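Local coordinates for protein cytochrome cL (Hyphomicrobium denitrificans, PDB 2D0W) that carries electrons through a covalently bound heme and probably serves as the electron acceptor of methanol dehydrogenase in methanol oxidation, at residues N7-E12 against G98-M103; G90-I95 against K117-I122. All coordinates share one frame; numbering follows the deposited sequence.

How the contacts relate
Both contacts belong to an all-helical c-type cytochrome and both touch its heme. Their segments alternate along the chain: 7-12, 90-95, 98-103, 117-122. Helix 88-97 supplies one side of contact 2 and runs directly into the loop that supplies one side of contact 1. Contact 2 lies deep; its centre is about 3 Å from the centre of the chain. Contact 1 lies at the surface, with its centre about 14 Å from that of contact 2. The two meet where Thr8 OG1 is 2.6 Å from Thr94 OG1, a probable hydrogen bond. Contact 2 lines the heme with apolar side chains, while contact 1 sets the N-terminal loop beside the loop that carries the axial Met103.

Contact 1. Residues N7-E12 against G98-M103; sequences NTVTGE and GANGMM. With HEM (protoporphyrin IX containing Fe), chain H.
Thr8 and Val9 lie against Gly98, Ala99 and Asn100, at the start of the methionine-ligand loop of this c-type cytochrome fold. The N-terminal segment is itself a compact turn. Asn7 O accepts a hydrogen bond from Gly11 N at 2.8 Å. At Thr8 the link is made by water. Thr8 N donates to it at 2.9 Å, and it donates to Gly98 O at 2.8 Å. Gly98 is the first residue past helix 88-97, with a phi of 87°, where a CB would be jammed against the preceding carbonyl O. Val9 makes the main apolar contact. Its two methyls divide the work: Val9 CG2 rests on Ala99, 3.8 Å from Ala99 CA. Val9 CG1 lies anti to the backbone N (chi1 -162°) and meets the amide end of Asn100, 3.5 Å from Asn100 ND2. The Val9 and Asn100 side chains cross at about a right angle. Tyr82, a heme-binding residue, touches both. Beyond them, Asn100 N grips the heme propionate through a hydrogen bond of 2.8 Å to HEM O1D. A type II' turn from Asn100 ends at Met103, an axial ligand. His63 NE2 also binds the iron, and Met103 SD lies 2.4 Å from HEM FE.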
ATOM      1  N   ASN A   7       3.231 -14.579  -7.164  1.00 17.41           N
ATOM      2  CA  ASN A   7       4.184 -13.643  -7.699  1.00 17.38           C
ATOM      3  C   ASN A   7       3.648 -12.882  -8.942  1.00 18.59           C
ATOM      4  O   ASN A   7       3.234 -13.487  -9.931  1.00 17.19           O
ATOM      5  CB  ASN A   7       5.497 -14.384  -7.991  1.00 17.76           C
ATOM      6  CG  ASN A   7       6.627 -13.443  -8.346  1.00 16.42           C
ATOM      7  OD1 ASN A   7       7.514 -13.250  -7.551  1.00 20.03           O
ATOM      8  ND2 ASN A   7       6.590 -12.853  -9.535  1.00 15.99           N
ATOM      9  N   THR A   8       3.659 -11.551  -8.850  1.00 17.90           N
ATOM     10  CA  THR A   8       3.272 -10.632  -9.939  1.00 20.13           C
ATOM     11  C   THR A   8       3.821 -11.008 -11.330  1.00 20.40           C
ATOM     12  O   THR A   8       3.055 -11.057 -12.331  1.00 19.56           O
ATOM     13  CB  THR A   8       3.616  -9.187  -9.544  1.00 18.96           C
ATOM     14  OG1 THR A   8       2.739  -8.813  -8.487  1.00 20.02           O
ATOM     15  CG2 THR A   8       3.357  -8.215 -10.641  1.00 18.80           C
ATOM     16  N   VAL A   9       5.121 -11.282 -11.396  1.00 21.46           N
ATOM     17  CA  VAL A   9       5.760 -11.583 -12.701  1.00 22.46           C
ATOM     18  C   VAL A   9       5.778 -13.095 -13.053  1.00 25.08           C
ATOM     19  O   VAL A   9       5.640 -13.478 -14.231  1.00 25.35           O
ATOM     20  CB  VAL A   9       7.169 -10.921 -12.886  1.00 22.82           C
ATOM     21  CG1 VAL A   9       7.587 -10.892 -14.422  1.00 21.44           C
ATOM     22  CG2 VAL A   9       7.156  -9.530 -12.423  1.00 20.77           C
ATOM     23  N   THR A  10       5.896 -13.972 -12.072  1.00 24.05           N
ATOM     24  CA  THR A  10       5.915 -15.410 -12.429  1.00 24.00           C
ATOM     25  C   THR A  10       4.628 -16.233 -12.252  1.00 23.92           C
ATOM     26  O   THR A  10       4.436 -17.231 -12.958  1.00 22.49           O
ATOM     27  CB  THR A  10       7.077 -16.183 -11.762  1.00 23.83           C
ATOM     28  OG1 THR A  10       7.132 -17.498 -12.358  1.00 29.16           O
ATOM     29  CG2 THR A  10       6.857 -16.337 -10.319  1.00 19.03           C
ATOM     30  N   GLY A  11       3.763 -15.838 -11.318  1.00 23.72           N
ATOM     31  CA  GLY A  11       2.597 -16.650 -10.964  1.00 24.83           C
ATOM     32  C   GLY A  11       2.911 -17.738  -9.935  1.00 24.91           C
ATOM     33  O   GLY A  11       2.043 -18.540  -9.608  1.00 25.78           O
ATOM     34  N   GLU A  12       4.148 -17.784  -9.441  1.00 25.21           N
ATOM     35  CA  GLU A  12       4.530 -18.765  -8.429  1.00 25.93           C
ATOM     36  C   GLU A  12       3.872 -18.394  -7.105  1.00 25.78           C
ATOM     37  O   GLU A  12       3.788 -17.221  -6.753  1.00 24.71           O
ATOM     38  CB  GLU A  12       6.040 -18.846  -8.255  1.00 27.74           C
ATOM     39  CG  GLU A  12       6.461 -19.846  -7.198  1.00 32.72           C
ATOM     40  CD  GLU A  12       7.959 -20.090  -7.128  1.00 35.70           C
ATOM     41  OE1 GLU A  12       8.329 -21.206  -6.725  1.00 37.97           O
ATOM     42  OE2 GLU A  12       8.772 -19.183  -7.452  1.00 38.05           O
ATOM     43  N   GLY A  98       7.875  -9.237  -4.853  1.00 16.69           N
ATOM     44  CA  GLY A  98       8.766  -8.482  -5.747  1.00 17.23           C
ATOM     45  C   GLY A  98       8.374  -8.499  -7.223  1.00 17.78           C
ATOM     46  O   GLY A  98       7.314  -9.037  -7.574  1.00 16.60           O
ATOM     47  N   ALA A  99       9.223  -7.892  -8.076  1.00 17.78           N
ATOM     48  CA  ALA A  99       9.006  -7.888  -9.531  1.00 18.11           C
ATOM     49  C   ALA A  99      10.302  -8.248 -10.295  1.00 18.10           C
ATOM     50  O   ALA A  99      10.993  -9.187  -9.907  1.00 16.08           O
ATOM     51  CB  ALA A  99       8.404  -6.544 -10.000  1.00 17.98           C
ATOM     52  N   ASN A 100      10.606  -7.566 -11.405  1.00 17.77           N
ATOM     53  CA  ASN A 100      11.901  -7.791 -12.102  1.00 18.74           C
ATOM     54  C   ASN A 100      12.989  -6.814 -11.615  1.00 18.31           C
ATOM     55  O   ASN A 100      12.715  -5.770 -10.988  1.00 17.70           O
ATOM     56  CB  ASN A 100      11.785  -7.666 -13.634  1.00 20.20           C
ATOM     57  CG  ASN A 100      10.827  -8.652 -14.256  1.00 20.37           C
ATOM     58  OD1 ASN A 100      10.065  -8.270 -15.132  1.00 22.38           O
ATOM     59  ND2 ASN A 100      10.855  -9.910 -13.822  1.00 19.83           N
ATOM     60  N   GLY A 101      14.234  -7.179 -11.912  1.00 18.71           N
ATOM     61  CA  GLY A 101      15.379  -6.324 -11.706  1.00 17.87           C
ATOM     62  C   GLY A 101      15.604  -6.013 -10.255  1.00 19.43           C
ATOM     63  O   GLY A 101      15.612  -6.903  -9.411  1.00 19.89           O
ATOM     64  N   MET A 102      15.745  -4.730  -9.959  1.00 18.58           N
ATOM     65  CA  MET A 102      16.063  -4.282  -8.617  1.00 20.94           C
ATOM     66  C   MET A 102      14.878  -4.291  -7.639  1.00 18.33           C
ATOM     67  O   MET A 102      15.069  -4.126  -6.425  1.00 18.93           O
ATOM     68  CB  MET A 102      16.656  -2.875  -8.683  1.00 23.92           C
ATOM     69  CG  MET A 102      17.942  -2.817  -9.472  1.00 30.50           C
ATOM     70  SD  MET A 102      19.384  -3.322  -8.546  1.00 39.70           S
ATOM     71  CE  MET A 102      19.317  -5.131  -8.550  1.00 37.03           C
ATOM     72  N   MET A 103      13.669  -4.442  -8.169  1.00 16.36           N
ATOM     73  CA  MET A 103      12.495  -4.647  -7.304  1.00 16.01           C
ATOM     74  C   MET A 103      12.492  -6.065  -6.704  1.00 14.83           C
ATOM     75  O   MET A 103      11.972  -7.011  -7.311  1.00 13.52           O
ATOM     76  CB  MET A 103      11.197  -4.414  -8.083  1.00 16.31           C
ATOM     77  CG  MET A 103       9.935  -4.471  -7.198  1.00 15.82           C
ATOM     78  SD  MET A 103      10.071  -3.360  -5.756  1.00 14.60           S
ATOM     79  CE  MET A 103       8.672  -4.056  -4.833  1.00 13.86           C
TER
HETATM   80  CHA HEM H 200       8.410  -1.845  -9.323  1.00 11.45           C
HETATM   81  CHB HEM H 200       6.692  -0.827  -4.874  1.00 11.35           C
HETATM   82  CHC HEM H 200      11.173  -0.754  -2.956  1.00 11.09           C
HETATM   83  CHD HEM H 200      12.804  -0.542  -7.524  1.00 12.06           C
HETATM   84  C1A HEM H 200       7.502  -1.656  -8.278  1.00 13.45           C
HETATM   85  C2A HEM H 200       6.052  -1.800  -8.299  1.00 10.27           C
HETATM   86  C3A HEM H 200       5.598  -1.491  -7.084  1.00 12.24           C
HETATM   87  C4A HEM H 200       6.720  -1.168  -6.214  1.00 13.60           C
HETATM   88  CMA HEM H 200       4.110  -1.460  -6.606  1.00 11.38           C
HETATM   89  CAA HEM H 200       5.202  -2.161  -9.538  1.00 10.58           C
HETATM   90  CBA HEM H 200       4.916  -0.834 -10.261  1.00 10.55           C
HETATM   91  CGA HEM H 200       3.938  -0.998 -11.419  1.00 15.58           C
HETATM   92  O1A HEM H 200       3.244  -2.040 -11.500  1.00 14.75           O
HETATM   93  O2A HEM H 200       3.872  -0.071 -12.261  1.00 17.30           O
HETATM   94  C1B HEM H 200       7.744  -0.770  -3.952  1.00 14.31           C
HETATM   95  C2B HEM H 200       7.717  -0.557  -2.500  1.00 13.21           C
HETATM   96  C3B HEM H 200       8.862  -0.622  -2.019  1.00 11.92           C
HETATM   97  C4B HEM H 200       9.820  -0.786  -3.068  1.00 12.69           C
HETATM   98  CMB HEM H 200       6.403  -0.245  -1.785  1.00 12.82           C
HETATM   99  CAB HEM H 200       9.205  -0.800  -0.531  1.00 11.21           C
HETATM  100  CBB HEM H 200       8.659  -1.742   0.174  1.00  9.54           C
HETATM  101  C1C HEM H 200      12.024  -0.664  -4.036  1.00 14.09           C
HETATM  102  C2C HEM H 200      13.500  -0.697  -4.007  1.00 12.99           C
HETATM  103  C3C HEM H 200      13.929  -0.580  -5.250  1.00 15.39           C
HETATM  104  C4C HEM H 200      12.765  -0.605  -6.150  1.00 13.11           C
HETATM  105  CMC HEM H 200      14.254  -0.338  -2.736  1.00 13.84           C
HETATM  106  CAC HEM H 200      15.347  -0.221  -5.802  1.00 14.46           C
HETATM  107  CBC HEM H 200      16.357  -0.855  -5.271  1.00 12.62           C
HETATM  108  C1D HEM H 200      11.851  -0.955  -8.434  1.00 11.53           C
HETATM  109  C2D HEM H 200      12.067  -1.230  -9.842  1.00 14.72           C
HETATM  110  C3D HEM H 200      10.711  -1.645 -10.401  1.00 11.95           C
HETATM  111  C4D HEM H 200       9.780  -1.561  -9.292  1.00 11.93           C
HETATM  112  CMD HEM H 200      13.421  -1.129 -10.610  1.00 13.15           C
HETATM  113  CAD HEM H 200      10.333  -2.086 -11.861  1.00 13.10           C
HETATM  114  CBD HEM H 200      10.228  -3.608 -11.729  1.00 15.88           C
HETATM  115  CGD HEM H 200       9.505  -4.270 -12.875  1.00 17.09           C
HETATM  116  O1D HEM H 200       9.285  -5.494 -12.839  1.00 16.27           O
HETATM  117  O2D HEM H 200       9.129  -3.553 -13.813  1.00 17.21           O
HETATM  118  NA  HEM H 200       7.847  -1.257  -7.001  1.00 13.94           N
HETATM  119  NB  HEM H 200       9.095  -0.829  -4.221  1.00 11.54           N
HETATM  120  NC  HEM H 200      11.613  -0.661  -5.361  1.00 15.50           N
HETATM  121  ND  HEM H 200      10.497  -1.140  -8.172  1.00 12.13           N
HETATM  122 FE   HEM H 200       9.754  -1.061  -6.153  1.00 14.17          FE
HETATM  123  O   HOH W   1       5.239 -10.630  -6.562  1.00 11.53           O

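Contact 2. Residues G90-I95 against K117-I122. With HEM (protoporphyrin IX containing Fe), chain H.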
ATOM      1  N   GLY A  90      -3.146  -7.203  -5.657  1.00 15.64           N
ATOM      2  CA  GLY A  90      -2.009  -7.165  -6.592  1.00 14.74           C
ATOM      3  C   GLY A  90      -0.823  -6.393  -6.068  1.00 14.20           C
ATOM      4  O   GLY A  90       0.313  -6.850  -6.178  1.00 14.46           O
ATOM      5  N   LEU A  91      -1.087  -5.215  -5.513  1.00 11.97           N
ATOM      6  CA  LEU A  91      -0.065  -4.377  -4.905  1.00 13.09           C
ATOM      7  C   LEU A  91       0.640  -5.125  -3.764  1.00 12.84           C
ATOM      8  O   LEU A  91       1.892  -5.189  -3.688  1.00 12.80           O
ATOM      9  CB  LEU A  91      -0.694  -3.036  -4.426  1.00 12.86           C
ATOM     10  CG  LEU A  91       0.280  -1.999  -3.878  1.00 14.42           C
ATOM     11  CD1 LEU A  91       1.389  -1.877  -4.850  1.00 13.56           C
ATOM     12  CD2 LEU A  91      -0.347  -0.616  -3.644  1.00 12.84           C
ATOM     13  N   PHE A  92      -0.144  -5.772  -2.916  1.00 13.50           N
ATOM     14  CA  PHE A  92       0.435  -6.572  -1.858  1.00 13.19           C
ATOM     15  C   PHE A  92       1.394  -7.628  -2.464  1.00 13.14           C
ATOM     16  O   PHE A  92       2.534  -7.809  -1.980  1.00 14.06           O
ATOM     17  CB  PHE A  92      -0.701  -7.223  -1.045  1.00 14.13           C
ATOM     18  CG  PHE A  92      -0.240  -8.264  -0.028  1.00 18.03           C
ATOM     19  CD1 PHE A  92       0.085  -7.889   1.269  1.00 17.72           C
ATOM     20  CD2 PHE A  92      -0.128  -9.611  -0.378  1.00 18.13           C
ATOM     21  CE1 PHE A  92       0.496  -8.843   2.208  1.00 19.32           C
ATOM     22  CE2 PHE A  92       0.293 -10.565   0.539  1.00 19.42           C
ATOM     23  CZ  PHE A  92       0.597 -10.183   1.846  1.00 19.89           C
ATOM     24  N   GLU A  93       0.923  -8.321  -3.512  1.00 13.20           N
ATOM     25  CA  GLU A  93       1.684  -9.428  -4.102  1.00 13.56           C
ATOM     26  C   GLU A  93       2.990  -8.846  -4.700  1.00 14.04           C
ATOM     27  O   GLU A  93       4.066  -9.413  -4.514  1.00 13.88           O
ATOM     28  CB  GLU A  93       0.829 -10.144  -5.185  1.00 15.90           C
ATOM     29  CG  GLU A  93      -0.367 -10.929  -4.714  1.00 17.90           C
ATOM     30  CD  GLU A  93      -1.232 -11.501  -5.874  1.00 24.32           C
ATOM     31  OE1 GLU A  93      -1.464 -10.763  -6.869  1.00 24.61           O
ATOM     32  OE2 GLU A  93      -1.683 -12.689  -5.796  1.00 25.29           O
ATOM     33  N   THR A  94       2.915  -7.686  -5.358  1.00 13.75           N
ATOM     34  CA  THR A  94       4.121  -7.059  -5.944  1.00 14.71           C
ATOM     35  C   THR A  94       5.120  -6.710  -4.851  1.00 15.49           C
ATOM     36  O   THR A  94       6.306  -7.068  -4.935  1.00 13.21           O
ATOM     37  CB  THR A  94       3.738  -5.851  -6.780  1.00 15.23           C
ATOM     38  OG1 THR A  94       2.888  -6.313  -7.827  1.00 16.37           O
ATOM     39  CG2 THR A  94       4.975  -5.135  -7.372  1.00 14.92           C
ATOM     40  N   ILE A  95       4.636  -6.066  -3.788  1.00 12.40           N
ATOM     41  CA  ILE A  95       5.498  -5.721  -2.658  1.00 11.85           C
ATOM     42  C   ILE A  95       6.017  -6.958  -1.965  1.00 10.95           C
ATOM     43  O   ILE A  95       7.213  -7.033  -1.719  1.00 10.78           O
ATOM     44  CB  ILE A  95       4.832  -4.745  -1.655  1.00 11.79           C
ATOM     45  CG1 ILE A  95       4.309  -3.544  -2.432  1.00  9.75           C
ATOM     46  CG2 ILE A  95       5.869  -4.269  -0.576  1.00 13.30           C
ATOM     47  CD1 ILE A  95       3.195  -2.740  -1.701  1.00  6.61           C
ATOM     48  N   LYS A 117      -0.498  -0.756   6.033  1.00 11.40           N
ATOM     49  CA  LYS A 117      -0.405   0.687   6.240  1.00 12.64           C
ATOM     50  C   LYS A 117       0.464   1.303   5.148  1.00 10.24           C
ATOM     51  O   LYS A 117       0.258   2.402   4.660  1.00  8.50           O
ATOM     52  CB  LYS A 117       0.222   0.983   7.607  1.00 13.48           C
ATOM     53  CG  LYS A 117      -0.660   0.643   8.824  1.00 17.06           C
ATOM     54  CD  LYS A 117       0.179   0.851  10.107  1.00 19.88           C
ATOM     55  CE  LYS A 117      -0.638   0.800  11.356  1.00 23.18           C
ATOM     56  NZ  LYS A 117      -1.272  -0.513  11.408  1.00 28.22           N
ATOM     57  N   LEU A 118       1.489   0.572   4.780  1.00  9.80           N
ATOM     58  CA  LEU A 118       2.308   0.977   3.620  1.00 11.56           C
ATOM     59  C   LEU A 118       1.429   1.129   2.374  1.00 10.57           C
ATOM     60  O   LEU A 118       1.540   2.104   1.631  1.00  9.69           O
ATOM     61  CB  LEU A 118       3.380  -0.083   3.354  1.00 11.05           C
ATOM     62  CG  LEU A 118       4.199   0.053   2.062  1.00 11.76           C
ATOM     63  CD1 LEU A 118       4.829   1.443   1.921  1.00 10.90           C
ATOM     64  CD2 LEU A 118       5.247  -1.108   1.997  1.00 10.44           C
ATOM     65  N   ILE A 119       0.587   0.141   2.123  1.00 10.56           N
ATOM     66  CA  ILE A 119      -0.282   0.169   0.915  1.00 11.69           C
ATOM     67  C   ILE A 119      -1.262   1.388   1.029  1.00 10.93           C
ATOM     68  O   ILE A 119      -1.488   2.112   0.064  1.00 12.25           O
ATOM     69  CB  ILE A 119      -1.004  -1.165   0.785  1.00 14.06           C
ATOM     70  CG1 ILE A 119      -0.037  -2.252   0.304  1.00 13.25           C
ATOM     71  CG2 ILE A 119      -2.251  -1.082  -0.157  1.00 14.32           C
ATOM     72  CD1 ILE A 119      -0.565  -3.730   0.411  1.00 14.34           C
ATOM     73  N   ALA A 120      -1.802   1.649   2.213  1.00 10.62           N
ATOM     74  CA  ALA A 120      -2.694   2.815   2.407  1.00 10.11           C
ATOM     75  C   ALA A 120      -1.972   4.087   2.049  1.00  9.67           C
ATOM     76  O   ALA A 120      -2.561   5.000   1.461  1.00  9.70           O
ATOM     77  CB  ALA A 120      -3.203   2.912   3.855  1.00 11.11           C
ATOM     78  N   TRP A 121      -0.688   4.163   2.399  1.00 10.30           N
ATOM     79  CA  TRP A 121       0.131   5.370   2.047  1.00 11.07           C
ATOM     80  C   TRP A 121       0.289   5.473   0.549  1.00 12.89           C
ATOM     81  O   TRP A 121       0.158   6.558   0.006  1.00 13.39           O
ATOM     82  CB  TRP A 121       1.544   5.360   2.671  1.00 11.24           C
ATOM     83  CG  TRP A 121       2.379   6.573   2.309  1.00 15.02           C
ATOM     84  CD1 TRP A 121       3.572   6.599   1.609  1.00 16.75           C
ATOM     85  CD2 TRP A 121       2.076   7.924   2.618  1.00 16.15           C
ATOM     86  NE1 TRP A 121       4.027   7.894   1.488  1.00 16.59           N
ATOM     87  CE2 TRP A 121       3.121   8.727   2.098  1.00 17.86           C
ATOM     88  CE3 TRP A 121       1.020   8.548   3.296  1.00 18.72           C
ATOM     89  CZ2 TRP A 121       3.128  10.133   2.223  1.00 18.63           C
ATOM     90  CZ3 TRP A 121       1.027   9.962   3.408  1.00 19.49           C
ATOM     91  CH2 TRP A 121       2.081  10.719   2.872  1.00 16.86           C
ATOM     92  N   ILE A 122       0.672   4.354  -0.105  1.00 12.78           N
ATOM     93  CA  ILE A 122       0.791   4.337  -1.557  1.00 13.20           C
ATOM     94  C   ILE A 122      -0.494   4.801  -2.256  1.00 12.64           C
ATOM     95  O   ILE A 122      -0.439   5.576  -3.207  1.00 14.08           O
ATOM     96  CB  ILE A 122       1.275   2.937  -2.103  1.00 11.81           C
ATOM     97  CG1 ILE A 122       2.694   2.631  -1.584  1.00 11.58           C
ATOM     98  CG2 ILE A 122       1.152   2.886  -3.653  1.00  9.79           C
ATOM     99  CD1 ILE A 122       3.094   1.135  -1.780  1.00 13.56           C
TER
HETATM  100  CHA HEM H 200       8.410  -1.845  -9.323  1.00 11.45           C
HETATM  101  CHB HEM H 200       6.692  -0.827  -4.874  1.00 11.35           C
HETATM  102  CHC HEM H 200      11.173  -0.754  -2.956  1.00 11.09           C
HETATM  103  CHD HEM H 200      12.804  -0.542  -7.524  1.00 12.06           C
HETATM  104  C1A HEM H 200       7.502  -1.656  -8.278  1.00 13.45           C
HETATM  105  C2A HEM H 200       6.052  -1.800  -8.299  1.00 10.27           C
HETATM  106  C3A HEM H 200       5.598  -1.491  -7.084  1.00 12.24           C
HETATM  107  C4A HEM H 200       6.720  -1.168  -6.214  1.00 13.60           C
HETATM  108  CMA HEM H 200       4.110  -1.460  -6.606  1.00 11.38           C
HETATM  109  CAA HEM H 200       5.202  -2.161  -9.538  1.00 10.58           C
HETATM  110  CBA HEM H 200       4.916  -0.834 -10.261  1.00 10.55           C
HETATM  111  CGA HEM H 200       3.938  -0.998 -11.419  1.00 15.58           C
HETATM  112  O1A HEM H 200       3.244  -2.040 -11.500  1.00 14.75           O
HETATM  113  O2A HEM H 200       3.872  -0.071 -12.261  1.00 17.30           O
HETATM  114  C1B HEM H 200       7.744  -0.770  -3.952  1.00 14.31           C
HETATM  115  C2B HEM H 200       7.717  -0.557  -2.500  1.00 13.21           C
HETATM  116  C3B HEM H 200       8.862  -0.622  -2.019  1.00 11.92           C
HETATM  117  C4B HEM H 200       9.820  -0.786  -3.068  1.00 12.69           C
HETATM  118  CMB HEM H 200       6.403  -0.245  -1.785  1.00 12.82           C
HETATM  119  CAB HEM H 200       9.205  -0.800  -0.531  1.00 11.21           C
HETATM  120  CBB HEM H 200       8.659  -1.742   0.174  1.00  9.54           C
HETATM  121  C1C HEM H 200      12.024  -0.664  -4.036  1.00 14.09           C
HETATM  122  C2C HEM H 200      13.500  -0.697  -4.007  1.00 12.99           C
HETATM  123  C3C HEM H 200      13.929  -0.580  -5.250  1.00 15.39           C
HETATM  124  C4C HEM H 200      12.765  -0.605  -6.150  1.00 13.11           C
HETATM  125  CMC HEM H 200      14.254  -0.338  -2.736  1.00 13.84           C
HETATM  126  CAC HEM H 200      15.347  -0.221  -5.802  1.00 14.46           C
HETATM  127  CBC HEM H 200      16.357  -0.855  -5.271  1.00 12.62           C
HETATM  128  C1D HEM H 200      11.851  -0.955  -8.434  1.00 11.53           C
HETATM  129  C2D HEM H 200      12.067  -1.230  -9.842  1.00 14.72           C
HETATM  130  C3D HEM H 200      10.711  -1.645 -10.401  1.00 11.95           C
HETATM  131  C4D HEM H 200       9.780  -1.561  -9.292  1.00 11.93           C
HETATM  132  CMD HEM H 200      13.421  -1.129 -10.610  1.00 13.15           C
HETATM  133  CAD HEM H 200      10.333  -2.086 -11.861  1.00 13.10           C
HETATM  134  CBD HEM H 200      10.228  -3.608 -11.729  1.00 15.88           C
HETATM  135  CGD HEM H 200       9.505  -4.270 -12.875  1.00 17.09           C
HETATM  136  O1D HEM H 200       9.285  -5.494 -12.839  1.00 16.27           O
HETATM  137  O2D HEM H 200       9.129  -3.553 -13.813  1.00 17.21           O
HETATM  138  NA  HEM H 200       7.847  -1.257  -7.001  1.00 13.94           N
HETATM  139  NB  HEM H 200       9.095  -0.829  -4.221  1.00 11.54           N
HETATM  140  NC  HEM H 200      11.613  -0.661  -5.361  1.00 15.50           N
HETATM  141  ND  HEM H 200      10.497  -1.140  -8.172  1.00 12.13           N
HETATM  142 FE   HEM H 200       9.754  -1.061  -6.153  1.00 14.17          FE
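Leu91 and Ile95 of one helix reach into a row of apolar side chains, Leu118, Ile119 and Ile122, on the other. The short helix axes approach to 10.7 Å and their directions differ by 115°. Side chains therefore fill the interface, with the backbones held well apart. Leu91 and Ile122 meet tip to tip, Leu91 CD2 being 3.8 Å from Ile122 CG2. The same methyl passes Ile119, as these two side chains slide past each other in opposite directions. The other Leu91 methyl faces the heme, with Leu91 CD1 3.3 Å from HEM CMA.

Ile95 is also forked. CG1 stands beside the backbone N (chi1 -52°) and carries CD1 toward the second helix, while CG2 approaches the heme substituent carbon HEM CBB. The Ile95 and Ile119 side chains cross at a slant, Ile95 CD1 being 3.8 Å from Ile119 CG1. Ile95 also meets Ile122 end to end, Ile95 CD1 lying 3.9 Å from Ile122 CD1. Ile95 CG2 lies 4.1 Å from Leu118 CD2, and both methyls approach HEM CBB. With an alanine here both branches are gone, and a gap is likely to open beside Ile119 CG1 and Ile122 CD1, with packing lost at Leu118 and HEM CBB.

Phe92 meets Ile119 with its base. Ile119 CD1 is 3.8 Å from Phe92 CB and lies near the ring plane, at the edge. The ring itself leads away, toward Phe5, Phe33 and Phe96. Ile122 CD1 also lines the heme, 3.6 Å from HEM CMB.

This is the heme-side packing of helix 88-97 on the C-terminal helix of the cytochrome domain, helix 112-124. Helix 48-58 packs against the latter as well, where Tyr55 touches Leu118 and Trp121.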